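Local coordinates for glucose-6-phosphate 1-dehydrogenase (Kluyveromyces lactis, PDB 7E6I), which probably catalyses the NADP+-dependent oxidation of glucose 6-phosphate to 6-phosphogluconolactone, the first step of the oxidative pentose phosphate pathway, at residues R349-R354 against H478-S483; N365-I370 against Y379-A384; Q213-V218 against E326-V331; V314-I319 against D469-F474. One frame throughout, in Å; residues are numbered along the deposited sequence.

Interaction 1: R349-R354 against H478-S483; sequences RIQFRR and HGYTFS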
loop_
_atom_site.group_PDB
_atom_site.type_symbol
_atom_site.label_atom_id
_atom_site.label_comp_id
_atom_site.label_asym_id
_atom_site.label_seq_id
_atom_site.Cartn_x
_atom_site.Cartn_y
_atom_site.Cartn_z
ATOM N N ARG A 349 -16.219 -4.010 -0.992
ATOM C CA ARG A 349 -17.619 -4.427 -0.974
ATOM C C ARG A 349 -18.077 -4.628 -2.406
ATOM O O ARG A 349 -17.989 -3.707 -3.223
ATOM C CB ARG A 349 -18.499 -3.394 -0.269
ATOM C CG ARG A 349 -19.924 -3.849 0.025
ATOM C CD ARG A 349 -20.658 -2.771 0.820
ATOM N NE ARG A 349 -20.125 -2.708 2.174
ATOM C CZ ARG A 349 -20.544 -3.503 3.150
ATOM N NH1 ARG A 349 -21.524 -4.388 2.910
ATOM N NH2 ARG A 349 -19.989 -3.419 4.358
ATOM N N ILE A 350 -18.573 -5.818 -2.706
ATOM C CA ILE A 350 -19.007 -6.152 -4.049
ATOM C C ILE A 350 -20.451 -6.619 -3.957
ATOM O O ILE A 350 -20.753 -7.537 -3.193
ATOM C CB ILE A 350 -18.103 -7.225 -4.674
ATOM C CG1 ILE A 350 -16.760 -6.571 -5.000
ATOM C CG2 ILE A 350 -18.756 -7.790 -5.915
ATOM C CD1 ILE A 350 -15.666 -7.501 -5.283
ATOM N N GLN A 351 -21.344 -5.953 -4.682
ATOM C CA GLN A 351 -22.751 -6.322 -4.710
ATOM C C GLN A 351 -23.065 -7.015 -6.027
ATOM O O GLN A 351 -22.711 -6.511 -7.099
ATOM C CB GLN A 351 -23.667 -5.112 -4.547
ATOM C CG GLN A 351 -25.035 -5.541 -4.102
ATOM C CD GLN A 351 -25.959 -4.393 -3.753
ATOM O OE1 GLN A 351 -26.090 -3.454 -4.515
ATOM N NE2 GLN A 351 -26.615 -4.481 -2.602
ATOM N N PHE A 352 -23.739 -8.155 -5.945
ATOM C CA PHE A 352 -24.057 -8.926 -7.138
ATOM C C PHE A 352 -25.470 -8.630 -7.629
ATOM O O PHE A 352 -26.310 -8.091 -6.906
ATOM C CB PHE A 352 -23.860 -10.415 -6.856
ATOM C CG PHE A 352 -22.427 -10.765 -6.568
ATOM C CD1 PHE A 352 -21.547 -11.055 -7.607
ATOM C CD2 PHE A 352 -21.941 -10.758 -5.269
ATOM C CE1 PHE A 352 -20.217 -11.360 -7.353
ATOM C CE2 PHE A 352 -20.609 -11.064 -5.013
ATOM C CZ PHE A 352 -19.753 -11.367 -6.051
ATOM N N ARG A 353 -25.712 -8.959 -8.893
ATOM C CA ARG A 353 -26.992 -8.653 -9.519
ATOM C C ARG A 353 -28.069 -9.628 -9.077
ATOM O O ARG A 353 -27.791 -10.767 -8.701
ATOM C CB ARG A 353 -26.884 -8.711 -11.035
ATOM C CG ARG A 353 -26.195 -7.549 -11.636
ATOM C CD ARG A 353 -26.250 -7.631 -13.147
ATOM N NE ARG A 353 -25.201 -6.802 -13.724
ATOM C CZ ARG A 353 -25.276 -5.481 -13.875
ATOM N NH1 ARG A 353 -26.379 -4.820 -13.505
ATOM N NH2 ARG A 353 -24.243 -4.823 -14.404
ATOM N N ARG A 354 -29.308 -9.168 -9.135
ATOM C CA ARG A 354 -30.478 -10.020 -9.008
ATOM C C ARG A 354 -31.124 -10.206 -10.378
ATOM O O ARG A 354 -31.036 -9.332 -11.247
ATOM C CB ARG A 354 -31.492 -9.415 -8.025
ATOM C CG ARG A 354 -31.268 -9.845 -6.568
ATOM C CD ARG A 354 -32.019 -11.168 -6.181
ATOM N NE ARG A 354 -31.424 -12.394 -6.741
ATOM C CZ ARG A 354 -30.494 -13.137 -6.132
ATOM N NH1 ARG A 354 -30.027 -12.819 -4.931
ATOM N NH2 ARG A 354 -30.012 -14.209 -6.738
ATOM N N HIS A 478 -24.478 4.786 -7.950
ATOM C CA HIS A 478 -23.450 3.959 -8.569
ATOM C C HIS A 478 -23.761 2.480 -8.400
ATOM O O HIS A 478 -22.869 1.649 -8.209
ATOM C CB HIS A 478 -22.077 4.299 -8.007
ATOM C CG HIS A 478 -21.584 5.631 -8.451
ATOM N ND1 HIS A 478 -22.107 6.810 -7.964
ATOM C CD2 HIS A 478 -20.660 5.979 -9.376
ATOM C CE1 HIS A 478 -21.503 7.829 -8.549
ATOM N NE2 HIS A 478 -20.629 7.350 -9.421
ATOM N N GLY A 479 -25.044 2.148 -8.459
ATOM C CA GLY A 479 -25.460 0.771 -8.572
ATOM C C GLY A 479 -25.588 0.020 -7.276
ATOM O O GLY A 479 -25.905 -1.175 -7.306
ATOM N N TYR A 480 -25.362 0.662 -6.139
ATOM C CA TYR A 480 -25.541 -0.038 -4.877
ATOM C C TYR A 480 -27.006 -0.016 -4.447
ATOM O O TYR A 480 -27.636 1.042 -4.366
ATOM C CB TYR A 480 -24.664 0.552 -3.785
ATOM C CG TYR A 480 -24.643 -0.349 -2.586
ATOM C CD1 TYR A 480 -23.809 -1.466 -2.550
ATOM C CD2 TYR A 480 -25.485 -0.123 -1.506
ATOM C CE1 TYR A 480 -23.792 -2.311 -1.466
ATOM C CE2 TYR A 480 -25.472 -0.965 -0.414
ATOM C CZ TYR A 480 -24.620 -2.060 -0.403
ATOM O OH TYR A 480 -24.599 -2.910 0.673
ATOM N N THR A 481 -27.541 -1.190 -4.164
ATOM C CA THR A 481 -28.928 -1.352 -3.756
ATOM C C THR A 481 -28.932 -1.528 -2.243
ATOM O O THR A 481 -28.343 -2.482 -1.721
ATOM C CB THR A 481 -29.546 -2.549 -4.477
ATOM O OG1 THR A 481 -29.843 -2.167 -5.823
ATOM C CG2 THR A 481 -30.828 -3.028 -3.789
ATOM N N PHE A 482 -29.548 -0.591 -1.534
ATOM C CA PHE A 482 -29.589 -0.710 -0.087
ATOM C C PHE A 482 -30.729 -1.637 0.292
ATOM O O PHE A 482 -31.693 -1.798 -0.459
ATOM C CB PHE A 482 -29.744 0.662 0.581
ATOM C CG PHE A 482 -28.503 1.518 0.498
ATOM C CD1 PHE A 482 -27.485 1.383 1.441
ATOM C CD2 PHE A 482 -28.351 2.450 -0.509
ATOM C CE1 PHE A 482 -26.326 2.144 1.358
ATOM C CE2 PHE A 482 -27.198 3.220 -0.599
ATOM C CZ PHE A 482 -26.179 3.062 0.343
ATOM N N SER A 483 -30.601 -2.280 1.450
ATOM C CA SER A 483 -31.600 -3.258 1.864
ATOM C C SER A 483 -31.850 -3.124 3.358
ATOM O O SER A 483 -31.180 -2.353 4.055
ATOM C CB SER A 483 -31.163 -4.686 1.514
ATOM O OG SER A 483 -29.768 -4.882 1.713
#
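Strand 345-352 of the mixed sheet meets the C-terminal tail through Gln-351 and Arg-349 on the strand and Tyr-480 and Thr-481 on the tail. The Gln-351 side chain is extended, its CG opposite the backbone N (chi1 -160°), which carries the amide to the backbone of Thr-481. Thr-481 N donates to OE1 of Gln-351 at 2.7 Å, and Gln-351 NE2 donates to Thr-481 O at 2.8 Å. Both bonds are nearly straight, the first at 173°, and each uses a lone pair in the carbonyl plane. The side chain thus pairs with the tail much as a neighbouring strand would. The same amide lies flat over one face of the Tyr-480 ring, its plane only 6° from the ring's, with NE2 of Gln-351 3.7 Å from CE1 of Tyr-480. Replacing Gln-351 by an alanine is likely to leave Thr-481 N and O without these partners and Tyr-480 without the group stacked on its ring. NE2 of Gln-351 and Tyr-480 OH also bond to Glu-367. Arg-349, which probably contributes to the second NADP+ site, brings CD within 3.9 Å of Tyr-480 CE1. Its guanidinium stands perpendicular to the ring and forms salt bridges to Glu-347 and Glu-367.

Interaction 2: N365-I370 against Y379-A384; sequences NNELVI and YLKCNA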
loop_
_atom_site.group_PDB
_atom_site.type_symbol
_atom_site.label_atom_id
_atom_site.label_comp_id
_atom_site.label_asym_id
_atom_site.label_seq_id
_atom_site.Cartn_x
_atom_site.Cartn_y
_atom_site.Cartn_z
ATOM N N ASN A 365 -29.967 -9.012 -2.903
ATOM C CA ASN A 365 -28.734 -9.244 -3.641
ATOM C C ASN A 365 -27.694 -9.929 -2.769
ATOM O O ASN A 365 -27.507 -9.571 -1.602
ATOM C CB ASN A 365 -28.157 -7.921 -4.153
ATOM C CG ASN A 365 -29.169 -7.097 -4.931
ATOM O OD1 ASN A 365 -30.179 -6.646 -4.386
ATOM N ND2 ASN A 365 -28.900 -6.890 -6.208
ATOM N N ASN A 366 -27.013 -10.917 -3.346
ATOM C CA ASN A 366 -25.777 -11.392 -2.754
ATOM C C ASN A 366 -24.746 -10.282 -2.715
ATOM O O ASN A 366 -24.739 -9.369 -3.543
ATOM C CB ASN A 366 -25.208 -12.565 -3.532
ATOM C CG ASN A 366 -26.144 -13.709 -3.559
ATOM O OD1 ASN A 366 -26.721 -14.031 -4.594
ATOM N ND2 ASN A 366 -26.348 -14.320 -2.403
ATOM N N GLU A 367 -23.840 -10.407 -1.762
ATOM C CA GLU A 367 -22.902 -9.355 -1.444
ATOM C C GLU A 367 -21.669 -10.023 -0.873
ATOM O O GLU A 367 -21.775 -11.017 -0.155
ATOM C CB GLU A 367 -23.528 -8.378 -0.449
ATOM C CG GLU A 367 -23.066 -6.963 -0.591
ATOM C CD GLU A 367 -24.040 -5.959 0.041
ATOM O OE1 GLU A 367 -25.248 -5.908 -0.336
ATOM O OE2 GLU A 367 -23.577 -5.214 0.922
ATOM N N LEU A 368 -20.503 -9.494 -1.221
ATOM C CA LEU A 368 -19.236 -10.004 -0.729
ATOM C C LEU A 368 -18.476 -8.841 -0.126
ATOM O O LEU A 368 -18.287 -7.818 -0.792
ATOM C CB LEU A 368 -18.413 -10.647 -1.854
ATOM C CG LEU A 368 -16.950 -10.973 -1.511
ATOM C CD1 LEU A 368 -16.902 -12.049 -0.455
ATOM C CD2 LEU A 368 -16.154 -11.392 -2.767
ATOM N N VAL A 369 -18.040 -9.000 1.123
ATOM C CA VAL A 369 -17.239 -8.009 1.826
ATOM C C VAL A 369 -15.916 -8.649 2.219
ATOM O O VAL A 369 -15.896 -9.728 2.822
ATOM C CB VAL A 369 -17.968 -7.461 3.064
ATOM C CG1 VAL A 369 -17.020 -6.599 3.894
ATOM C CG2 VAL A 369 -19.209 -6.667 2.652
ATOM N N ILE A 370 -14.818 -7.992 1.875
ATOM C CA ILE A 370 -13.475 -8.421 2.250
ATOM C C ILE A 370 -12.892 -7.334 3.144
ATOM O O ILE A 370 -12.614 -6.226 2.669
ATOM C CB ILE A 370 -12.590 -8.657 1.016
ATOM C CG1 ILE A 370 -13.274 -9.639 0.065
ATOM C CG2 ILE A 370 -11.204 -9.148 1.414
ATOM C CD1 ILE A 370 -12.729 -9.581 -1.316
ATOM N N TYR A 379 -16.868 -11.926 4.311
ATOM C CA TYR A 379 -18.275 -12.155 4.621
ATOM C C TYR A 379 -19.067 -12.269 3.329
ATOM O O TYR A 379 -18.842 -11.504 2.386
ATOM C CB TYR A 379 -18.873 -11.022 5.468
ATOM C CG TYR A 379 -18.066 -10.675 6.685
ATOM C CD1 TYR A 379 -18.121 -11.474 7.817
ATOM C CD2 TYR A 379 -17.233 -9.563 6.702
ATOM C CE1 TYR A 379 -17.379 -11.173 8.946
ATOM C CE2 TYR A 379 -16.476 -9.265 7.814
ATOM C CZ TYR A 379 -16.558 -10.071 8.937
ATOM O OH TYR A 379 -15.821 -9.797 10.069
ATOM N N LEU A 380 -19.999 -13.216 3.290
ATOM C CA LEU A 380 -20.871 -13.411 2.138
ATOM C C LEU A 380 -22.313 -13.338 2.606
ATOM O O LEU A 380 -22.725 -14.100 3.488
ATOM C CB LEU A 380 -20.611 -14.750 1.453
ATOM C CG LEU A 380 -19.241 -14.994 0.809
ATOM C CD1 LEU A 380 -18.283 -15.452 1.862
ATOM C CD2 LEU A 380 -19.314 -16.043 -0.305
ATOM N N LYS A 381 -23.068 -12.420 2.026
ATOM C CA LYS A 381 -24.498 -12.372 2.250
ATOM C C LYS A 381 -25.147 -13.404 1.334
ATOM O O LYS A 381 -24.998 -13.330 0.106
ATOM C CB LYS A 381 -25.009 -10.964 1.975
ATOM C CG LYS A 381 -26.435 -10.736 2.402
ATOM C CD LYS A 381 -26.699 -9.279 2.568
ATOM C CE LYS A 381 -28.160 -8.992 2.554
ATOM N NZ LYS A 381 -28.370 -7.649 1.989
ATOM N N CYS A 382 -25.833 -14.381 1.922
ATOM C CA CYS A 382 -26.388 -15.494 1.163
ATOM C C CYS A 382 -27.871 -15.643 1.467
ATOM O O CYS A 382 -28.419 -15.017 2.381
ATOM C CB CYS A 382 -25.670 -16.811 1.464
ATOM S SG CYS A 382 -23.904 -16.801 1.065
ATOM N N ASN A 383 -28.508 -16.505 0.688
ATOM C CA ASN A 383 -29.932 -16.756 0.772
ATOM C C ASN A 383 -30.160 -18.240 0.963
ATOM O O ASN A 383 -29.401 -19.069 0.458
ATOM C CB ASN A 383 -30.642 -16.271 -0.484
ATOM C CG ASN A 383 -30.700 -14.773 -0.550
ATOM O OD1 ASN A 383 -31.153 -14.132 0.401
ATOM N ND2 ASN A 383 -30.209 -14.195 -1.646
ATOM N N ALA A 384 -31.205 -18.568 1.702
ATOM C CA ALA A 384 -31.471 -19.968 1.984
ATOM C C ALA A 384 -32.908 -20.092 2.437
ATOM O O ALA A 384 -33.477 -19.158 3.011
ATOM C CB ALA A 384 -30.519 -20.531 3.048
HETATM O O HOH W 1 -28.335 -7.022 -0.442
#
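Val-369 and Tyr-379 form an antiparallel hydrogen-bonded pair. Val-369 N reaches Tyr-379 O at 2.9 Å, and Tyr-379 N reaches Val-369 O at 2.8 Å. Further along, Lys-381 N donates to Glu-367 O at 2.9 Å. Asn-366 continues the pairing with its side chain. Its CG lies beside the backbone N (chi1 -60°), which brings ND2 of Asn-366 into a straight bond of 3.0 Å to a lone pair of Lys-381 O. Glu-367, whose carboxylate is engaged by Tyr-480 and its neighbours, keeps OE1 4.3 Å from Lys-381 NZ, beyond a salt bridge. Val-369 and Tyr-379 share the face of Glu-367 and Lys-381, and CG1 of Val-369 meets the ring edge of Tyr-379 at CD2, 4.1 Å away. On the opposite face Leu-368 and Leu-380 lie side by side, CD1 of Leu-368 4.0 Å from CG of Leu-380. This is a beta hairpin, strands 367-373 and 377-385 of the mixed sheet. Tyr-379, Leu-380 and Lys-381 probably form part of the second NADP+ site.

Interaction 3: Q213-V218 against E326-V331; sequences QSVQVV and ERWDGV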
loop_
_atom_site.group_PDB
_atom_site.type_symbol
_atom_site.label_atom_id
_atom_site.label_comp_id
_atom_site.label_asym_id
_atom_site.label_seq_id
_atom_site.Cartn_x
_atom_site.Cartn_y
_atom_site.Cartn_z
ATOM N N GLN A 213 -23.119 -5.758 -9.723
ATOM C CA GLN A 213 -23.844 -4.488 -9.740
ATOM C C GLN A 213 -22.961 -3.311 -9.344
ATOM O O GLN A 213 -23.175 -2.185 -9.809
ATOM C CB GLN A 213 -24.986 -4.559 -8.728
ATOM C CG GLN A 213 -26.296 -4.175 -9.225
ATOM C CD GLN A 213 -27.384 -4.481 -8.227
ATOM O OE1 GLN A 213 -28.197 -5.354 -8.469
ATOM N NE2 GLN A 213 -27.414 -3.756 -7.105
ATOM N N SER A 214 -21.998 -3.547 -8.455
ATOM C CA SER A 214 -21.334 -2.475 -7.733
ATOM C C SER A 214 -20.050 -2.994 -7.110
ATOM O O SER A 214 -20.059 -4.022 -6.420
ATOM C CB SER A 214 -22.263 -1.926 -6.655
ATOM O OG SER A 214 -21.557 -1.117 -5.754
ATOM N N VAL A 215 -18.964 -2.260 -7.326
ATOM C CA VAL A 215 -17.682 -2.501 -6.685
ATOM C C VAL A 215 -17.319 -1.271 -5.869
ATOM O O VAL A 215 -17.397 -0.147 -6.373
ATOM C CB VAL A 215 -16.597 -2.793 -7.726
ATOM C CG1 VAL A 215 -15.247 -2.978 -7.048
ATOM C CG2 VAL A 215 -17.008 -3.999 -8.567
ATOM N N GLN A 216 -16.888 -1.486 -4.626
ATOM C CA GLN A 216 -16.493 -0.417 -3.711
ATOM C C GLN A 216 -15.183 -0.780 -3.027
ATOM O O GLN A 216 -15.048 -1.895 -2.506
ATOM C CB GLN A 216 -17.552 -0.199 -2.633
ATOM C CG GLN A 216 -18.791 0.564 -3.056
ATOM C CD GLN A 216 -19.716 0.807 -1.873
ATOM O OE1 GLN A 216 -19.500 1.740 -1.092
ATOM N NE2 GLN A 216 -20.736 -0.038 -1.722
ATOM N N VAL A 217 -14.229 0.151 -3.021
ATOM C CA VAL A 217 -13.045 0.077 -2.163
ATOM C C VAL A 217 -13.147 1.213 -1.152
ATOM O O VAL A 217 -13.327 2.367 -1.538
ATOM C CB VAL A 217 -11.735 0.179 -2.971
ATOM C CG1 VAL A 217 -10.553 -0.010 -2.059
ATOM C CG2 VAL A 217 -11.707 -0.850 -4.079
ATOM N N VAL A 218 -13.041 0.891 0.135
ATOM C CA VAL A 218 -13.452 1.795 1.204
ATOM C C VAL A 218 -12.311 1.962 2.199
ATOM O O VAL A 218 -11.747 0.967 2.678
ATOM C CB VAL A 218 -14.704 1.278 1.925
ATOM C CG1 VAL A 218 -15.047 2.202 3.068
ATOM C CG2 VAL A 218 -15.882 1.163 0.937
ATOM N N GLU A 326 -14.317 -5.755 -21.702
ATOM C CA GLU A 326 -15.403 -6.718 -21.808
ATOM C C GLU A 326 -15.910 -7.165 -20.437
ATOM O O GLU A 326 -17.120 -7.384 -20.262
ATOM C CB GLU A 326 -14.946 -7.916 -22.625
ATOM C CG GLU A 326 -16.040 -8.930 -22.807
ATOM C CD GLU A 326 -15.826 -9.777 -24.032
ATOM O OE1 GLU A 326 -14.975 -10.699 -23.975
ATOM O OE2 GLU A 326 -16.513 -9.514 -25.046
ATOM N N ARG A 327 -15.005 -7.316 -19.457
ATOM C CA ARG A 327 -15.422 -7.810 -18.150
ATOM C C ARG A 327 -16.206 -6.754 -17.377
ATOM O O ARG A 327 -17.156 -7.088 -16.659
ATOM C CB ARG A 327 -14.205 -8.276 -17.339
ATOM C CG ARG A 327 -14.548 -8.770 -15.924
ATOM C CD ARG A 327 -13.327 -9.337 -15.195
ATOM N NE ARG A 327 -12.643 -10.281 -16.062
ATOM C CZ ARG A 327 -12.991 -11.558 -16.192
ATOM N NH1 ARG A 327 -13.997 -12.052 -15.469
ATOM N NH2 ARG A 327 -12.330 -12.339 -17.043
ATOM N N TRP A 328 -15.844 -5.475 -17.520
ATOM C CA TRP A 328 -16.295 -4.450 -16.583
ATOM C C TRP A 328 -17.174 -3.375 -17.195
ATOM O O TRP A 328 -17.605 -2.461 -16.481
ATOM C CB TRP A 328 -15.086 -3.789 -15.907
ATOM C CG TRP A 328 -14.347 -4.765 -15.030
ATOM C CD1 TRP A 328 -13.069 -5.197 -15.182
ATOM C CD2 TRP A 328 -14.865 -5.431 -13.882
ATOM N NE1 TRP A 328 -12.742 -6.082 -14.185
ATOM C CE2 TRP A 328 -13.833 -6.249 -13.373
ATOM C CE3 TRP A 328 -16.106 -5.406 -13.220
ATOM C CZ2 TRP A 328 -14.000 -7.057 -12.247
ATOM C CZ3 TRP A 328 -16.276 -6.205 -12.087
ATOM C CH2 TRP A 328 -15.223 -7.030 -11.620
ATOM N N ASP A 329 -17.469 -3.467 -18.477
ATOM C CA ASP A 329 -18.141 -2.389 -19.173
ATOM C C ASP A 329 -19.478 -2.040 -18.522
ATOM O O ASP A 329 -20.380 -2.878 -18.429
ATOM C CB ASP A 329 -18.337 -2.800 -20.622
ATOM C CG ASP A 329 -18.955 -1.724 -21.423
ATOM O OD1 ASP A 329 -18.472 -0.577 -21.339
ATOM O OD2 ASP A 329 -19.937 -2.022 -22.113
ATOM N N GLY A 330 -19.613 -0.796 -18.082
ATOM C CA GLY A 330 -20.845 -0.356 -17.462
ATOM C C GLY A 330 -20.999 -0.662 -15.978
ATOM O O GLY A 330 -22.019 -0.288 -15.393
ATOM N N VAL A 331 -20.037 -1.332 -15.350
ATOM C CA VAL A 331 -20.116 -1.569 -13.911
ATOM C C VAL A 331 -19.636 -0.314 -13.196
ATOM O O VAL A 331 -18.476 0.094 -13.373
ATOM C CB VAL A 331 -19.288 -2.793 -13.489
ATOM C CG1 VAL A 331 -19.393 -3.013 -11.994
ATOM C CG2 VAL A 331 -19.746 -4.030 -14.239
#
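Residues Trp-328 to Val-331 make a type II beta turn, closed by Val-331 N to Trp-328 O at 2.9 Å, and both ends of the turn pack on Val-215 of the strand. No hydrogen bond joins the two segments. The shared point of contact is CG2 of Val-215, which lies 4.2 Å from CZ3 of Trp-328 and 4.3 Å from CG1 of Val-331. With CG1 of Val-215 anti to the backbone N (chi1 177°), CG2 sits beside that nitrogen and is turned to the beta turn, where it meets both residues. The turn belongs to the loop between strands 316-321 and 333-338, and strand 212-220 lies next to 333-338 in the mixed sheet. Gln-213 and Ser-214 form a classic beta bulge opposite Gln-351. Near this bulge, CG1 of Val-331 comes within 4.4 Å of Ser-214 N. The indole is fixed from outside the contact: NE1 of Trp-328 bonds to Thr-254 O, and its ring meets that of Trp-207 with the planes at about 80°. CG of Arg-327 covers part of one indole face, while its guanidinium forms a salt bridge with Glu-256.

Interaction 4: V314-I319 against D469-F474; sequences VTFAAI and DGLVEF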
loop_
_atom_site.group_PDB
_atom_site.type_symbol
_atom_site.label_atom_id
_atom_site.label_comp_id
_atom_site.label_asym_id
_atom_site.label_seq_id
_atom_site.Cartn_x
_atom_site.Cartn_y
_atom_site.Cartn_z
ATOM N N VAL A 314 -9.053 18.625 0.540
ATOM C CA VAL A 314 -10.012 17.528 0.616
ATOM C C VAL A 314 -9.503 16.491 1.614
ATOM O O VAL A 314 -8.437 15.900 1.411
ATOM C CB VAL A 314 -10.224 16.896 -0.769
ATOM C CG1 VAL A 314 -11.157 15.750 -0.673
ATOM C CG2 VAL A 314 -10.775 17.918 -1.746
ATOM N N THR A 315 -10.273 16.241 2.674
ATOM C CA THR A 315 -9.952 15.166 3.611
ATOM C C THR A 315 -10.874 13.958 3.456
ATOM O O THR A 315 -10.644 12.922 4.095
ATOM C CB THR A 315 -9.983 15.687 5.063
ATOM O OG1 THR A 315 -11.319 16.050 5.424
ATOM C CG2 THR A 315 -9.097 16.915 5.208
ATOM N N PHE A 316 -11.909 14.065 2.622
ATOM C CA PHE A 316 -12.755 12.943 2.249
ATOM C C PHE A 316 -13.062 13.068 0.773
ATOM O O PHE A 316 -13.465 14.144 0.324
ATOM C CB PHE A 316 -14.077 12.918 3.033
ATOM C CG PHE A 316 -15.040 11.865 2.548
ATOM C CD1 PHE A 316 -15.788 12.050 1.396
ATOM C CD2 PHE A 316 -15.183 10.685 3.239
ATOM C CE1 PHE A 316 -16.630 11.082 0.944
ATOM C CE2 PHE A 316 -16.032 9.718 2.788
ATOM C CZ PHE A 316 -16.759 9.918 1.633
ATOM N N ALA A 317 -12.952 11.961 0.039
ATOM C CA ALA A 317 -13.334 11.933 -1.368
ATOM C C ALA A 317 -13.980 10.603 -1.719
ATOM O O ALA A 317 -13.497 9.539 -1.320
ATOM C CB ALA A 317 -12.126 12.168 -2.291
ATOM N N ALA A 318 -15.060 10.669 -2.492
ATOM C CA ALA A 318 -15.633 9.513 -3.164
ATOM C C ALA A 318 -15.563 9.792 -4.655
ATOM O O ALA A 318 -15.921 10.890 -5.090
ATOM C CB ALA A 318 -17.070 9.255 -2.707
ATOM N N ILE A 319 -15.055 8.831 -5.429
ATOM C CA ILE A 319 -14.825 9.018 -6.859
ATOM C C ILE A 319 -15.411 7.837 -7.614
ATOM O O ILE A 319 -15.187 6.682 -7.236
ATOM C CB ILE A 319 -13.330 9.152 -7.197
ATOM C CG1 ILE A 319 -12.667 10.276 -6.391
ATOM C CG2 ILE A 319 -13.149 9.363 -8.692
ATOM C CD1 ILE A 319 -11.115 10.219 -6.426
ATOM N N ASP A 469 -22.511 14.379 3.930
ATOM C CA ASP A 469 -23.800 14.430 3.255
ATOM C C ASP A 469 -23.622 14.093 1.785
ATOM O O ASP A 469 -22.650 14.509 1.146
ATOM C CB ASP A 469 -24.446 15.820 3.396
ATOM C CG ASP A 469 -24.830 16.155 4.838
ATOM O OD1 ASP A 469 -25.159 17.336 5.113
ATOM O OD2 ASP A 469 -24.808 15.236 5.694
ATOM N N GLY A 470 -24.572 13.337 1.249
ATOM C CA GLY A 470 -24.588 12.984 -0.151
ATOM C C GLY A 470 -23.977 11.638 -0.483
ATOM O O GLY A 470 -24.121 11.188 -1.627
ATOM N N LEU A 471 -23.318 10.981 0.483
ATOM C CA LEU A 471 -22.594 9.741 0.206
ATOM C C LEU A 471 -23.548 8.606 -0.131
ATOM O O LEU A 471 -23.415 7.956 -1.175
ATOM C CB LEU A 471 -21.719 9.358 1.406
ATOM C CG LEU A 471 -20.495 8.455 1.180
ATOM C CD1 LEU A 471 -20.688 7.158 1.898
ATOM C CD2 LEU A 471 -20.161 8.218 -0.306
ATOM N N VAL A 472 -24.521 8.354 0.749
ATOM C CA VAL A 472 -25.472 7.263 0.545
ATOM C C VAL A 472 -26.189 7.415 -0.794
ATOM O O VAL A 472 -26.426 6.431 -1.509
ATOM C CB VAL A 472 -26.455 7.209 1.728
ATOM C CG1 VAL A 472 -27.745 6.575 1.322
ATOM C CG2 VAL A 472 -25.844 6.429 2.856
ATOM N N GLU A 473 -26.520 8.657 -1.163
ATOM C CA GLU A 473 -27.095 8.958 -2.472
ATOM C C GLU A 473 -26.093 8.672 -3.586
ATOM O O GLU A 473 -26.446 8.096 -4.625
ATOM C CB GLU A 473 -27.516 10.436 -2.502
ATOM C CG GLU A 473 -28.927 10.768 -2.938
ATOM C CD GLU A 473 -29.335 12.231 -2.570
ATOM O OE1 GLU A 473 -29.932 12.455 -1.478
ATOM O OE2 GLU A 473 -29.043 13.162 -3.363
ATOM N N PHE A 474 -24.840 9.096 -3.393
ATOM C CA PHE A 474 -23.782 8.812 -4.361
ATOM C C PHE A 474 -23.652 7.308 -4.609
ATOM O O PHE A 474 -23.531 6.865 -5.761
ATOM C CB PHE A 474 -22.465 9.414 -3.851
ATOM C CG PHE A 474 -21.327 9.402 -4.854
ATOM C CD1 PHE A 474 -21.150 10.454 -5.745
ATOM C CD2 PHE A 474 -20.398 8.361 -4.867
ATOM C CE1 PHE A 474 -20.093 10.454 -6.656
ATOM C CE2 PHE A 474 -19.338 8.358 -5.773
ATOM C CZ PHE A 474 -19.186 9.405 -6.665
#
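Phe-474 reaches from helix 471-476 to Ala-318 on strand 316-321. Its CB leads to a CG anti to the backbone N (chi1 -170°), which sends the ring off the helix toward the strand. CD2 of Phe-474 lies 4.1 Å from Ala-318 CB, and CE2 is closer, at 3.9 Å from the same methyl carbon. The tip, CZ of Phe-474, passes on to the backbone, 3.9 Å from Ala-318 O. It also has the carbonyl carbon of Ile-319 near the plane of the ring, at its edge. The Phe-474 ring is also stacked with that of His-478. One turn earlier on the helix, Leu-471 meets the same strand. CD2 of Leu-471 touches Ala-318 CB at 4.0 Å, and CG of Leu-471 stands 4.0 Å from CZ of Phe-316, the two side chains crossing at about a right angle. The Ala-318 methyl therefore rests against both Leu-471 and Phe-474. With an alanine at Phe-474 the ring is gone, which is likely to open a gap beside Ala-318 and leave His-478 without its stacked neighbour. Gly-470 is the N-cap of the helix, and Phe-474 N bonds to Gly-470 O at 2.8 Å. The contact is apolar helix-on-sheet packing, with a short C-terminal helix laid on one face of the large mixed sheet of the C-terminal domain.

From the N terminus, strand 212-220 comes first, and interaction 3 closes its loop at the turn 326-331. Before that loop closes, 314-319 opens interaction 4, which ends only at helix 471-476, so the two cross. Interaction 1 opens after interaction 3 has closed, at 349-354. Interaction 2, a hairpin with a short loop, is nested inside both interaction 1 and interaction 4. Interaction 4 closes next and the tail 478-483 closes interaction 1, so these two also cross. All four reach the mixed sheet. The helix and tail that follow its last strand are thereby tied back to earlier strands. Interactions 1 and 2 touch through neighbouring strands, their centres about 10 Å apart.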